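PDB 6VQ5: pheromome Binding Protein from Epiphyas postvittana, which probably binds hydrophobic odorants such as pheromones and carries them, as insect pheromone-binding proteins do. Local coordinates for residues 57-62 with 74-79. Residues are numbered along the deposited sequence; the frame is centred on the assembly and turned at random.
Sequences KKLELI and EDLAKK
L76 reaches out from helix 70-79 and sets its two methyls against different leucines of the turn that follows helix 46-58. Apolar packing accounts for the whole contact. CD2 of L76 lies 4.1 Å from CB of L59, at the root of that side chain, and 4.2 Å from CD1 of L59; the two leucines cross at about a right angle. CD1, the other branch of L76, lies 3.9 Å from CD1 of L61 and 4.1 Å from CB of L61, an oblique approach. The forked end of L76 thus straddles two residues. With CG of L61 anti to its backbone N (chi1 177°), the CD1 branch of L61 is placed beside CD1 of L76. An alanine in place of L76 would probably open a gap between turn and helix, leaving L59 and L61 without their shared apolar partner. The patch is small, 141 Å² summed over both sides, and its three leucines are all partly exposed.

Charge adds little: OE2 of E60 and NZ of K79 are of opposite sign but 6.8 Å apart, too far for a salt bridge.

Backbone bonds shape the turn. A Schellman motif ends helix 46-58, with E60 at positive phi (56°) as its C-prime residue, L61 N bonded to S56 O, and E60 N bonded to K57 O at 2.8 Å. L59 and L61 lie on either side of this C-prime residue in sequence.

Beyond the pair, L61 shares backbone hydrogen bonds with H69, just ahead of helix 70-79, and E60 O accepts one from N72 ND2 in the first turn of that helix. L59 also touches V15 of helix 13-23, while A77 and K78 rest on A87 of helix 84-100; the leucine patch itself joins the end of helix 46-58 to helix 70-79 at the protein surface.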
# COMPACT_ATOMS: atom_id res chain seq x y z
N LYS A 57 -8.25 4.47 1.08
CA LYS A 57 -9.41 5.40 1.16
C LYS A 57 -9.56 5.94 2.59
O LYS A 57 -9.66 7.17 2.75
CB LYS A 57 -10.69 4.68 0.71
CG LYS A 57 -10.85 4.60 -0.80
CD LYS A 57 -11.88 3.60 -1.25
CE LYS A 57 -12.20 3.75 -2.73
NZ LYS A 57 -13.18 2.74 -3.18
N LYS A 58 -9.59 5.06 3.58
CA LYS A 58 -9.77 5.42 5.01
C LYS A 58 -8.62 6.29 5.51
O LYS A 58 -8.86 7.09 6.43
CB LYS A 58 -9.91 4.17 5.87
CG LYS A 58 -11.24 3.45 5.73
CD LYS A 58 -11.32 2.21 6.60
CE LYS A 58 -12.66 1.52 6.51
NZ LYS A 58 -13.74 2.35 7.06
N LEU A 59 -7.41 6.16 4.94
CA LEU A 59 -6.26 7.04 5.29
C LEU A 59 -6.19 8.22 4.32
O LEU A 59 -5.22 8.98 4.41
CB LEU A 59 -4.97 6.22 5.27
CG LEU A 59 -4.92 5.06 6.27
CD1 LEU A 59 -3.67 4.22 6.05
CD2 LEU A 59 -4.99 5.57 7.70
N GLU A 60 -7.19 8.36 3.44
CA GLU A 60 -7.34 9.49 2.48
C GLU A 60 -6.07 9.58 1.63
O GLU A 60 -5.58 10.70 1.37
CB GLU A 60 -7.57 10.82 3.21
CG GLU A 60 -8.61 10.77 4.31
CD GLU A 60 -8.30 11.75 5.43
OE1 GLU A 60 -8.10 12.95 5.12
OE2 GLU A 60 -8.21 11.31 6.60
N LEU A 61 -5.56 8.41 1.24
CA LEU A 61 -4.36 8.25 0.39
C LEU A 61 -4.81 8.28 -1.08
O LEU A 61 -4.02 8.72 -1.92
CB LEU A 61 -3.68 6.93 0.77
CG LEU A 61 -2.45 6.53 -0.05
CD1 LEU A 61 -1.40 7.63 -0.04
CD2 LEU A 61 -1.86 5.22 0.48
N ILE A 62 -6.04 7.85 -1.35
CA ILE A 62 -6.74 8.03 -2.66
C ILE A 62 -7.63 9.27 -2.60
O ILE A 62 -7.37 10.12 -1.74
CB ILE A 62 -7.58 6.79 -3.05
CG1 ILE A 62 -6.77 5.49 -3.02
CG2 ILE A 62 -8.24 6.98 -4.41
CD1 ILE A 62 -7.64 4.27 -3.23
N GLU A 74 2.99 11.85 1.60
CA GLU A 74 4.12 12.45 2.35
C GLU A 74 3.78 12.52 3.85
O GLU A 74 4.68 12.22 4.66
CB GLU A 74 4.48 13.83 1.80
CG GLU A 74 5.27 13.78 0.50
CD GLU A 74 6.04 15.05 0.15
OE1 GLU A 74 5.63 16.14 0.56
OE2 GLU A 74 7.06 14.93 -0.53
N ASP A 75 2.54 12.87 4.20
CA ASP A 75 2.10 12.99 5.61
C ASP A 75 2.19 11.62 6.29
O ASP A 75 2.85 11.55 7.34
CB ASP A 75 0.68 13.57 5.72
CG ASP A 75 0.62 15.08 5.61
OD1 ASP A 75 1.68 15.70 5.42
OD2 ASP A 75 -0.50 15.62 5.72
N LEU A 76 1.56 10.59 5.71
CA LEU A 76 1.57 9.18 6.20
C LEU A 76 3.01 8.70 6.41
O LEU A 76 3.23 7.95 7.38
CB LEU A 76 0.89 8.26 5.18
CG LEU A 76 -0.64 8.30 5.15
CD1 LEU A 76 -1.16 7.69 3.85
CD2 LEU A 76 -1.23 7.59 6.35
N ALA A 77 3.92 9.06 5.51
CA ALA A 77 5.32 8.59 5.50
C ALA A 77 6.04 9.20 6.71
O ALA A 77 6.66 8.43 7.47
CB ALA A 77 5.98 8.96 4.20
N LYS A 78 5.94 10.51 6.88
CA LYS A 78 6.49 11.26 8.04
C LYS A 78 5.84 10.72 9.32
O LYS A 78 6.57 10.48 10.30
CB LYS A 78 6.26 12.76 7.88
CG LYS A 78 7.10 13.45 6.81
CD LYS A 78 6.86 14.95 6.74
CE LYS A 78 7.77 15.67 5.77
NZ LYS A 78 7.44 17.11 5.69
N LYS A 79 4.52 10.52 9.28
CA LYS A 79 3.68 9.98 10.39
C LYS A 79 4.24 8.63 10.87
O LYS A 79 4.04 8.31 12.05
CB LYS A 79 2.23 9.84 9.92
CG LYS A 79 1.16 10.15 10.97
CD LYS A 79 -0.16 10.62 10.37
CE LYS A 79 -1.35 9.81 10.83
NZ LYS A 79 -2.63 10.44 10.42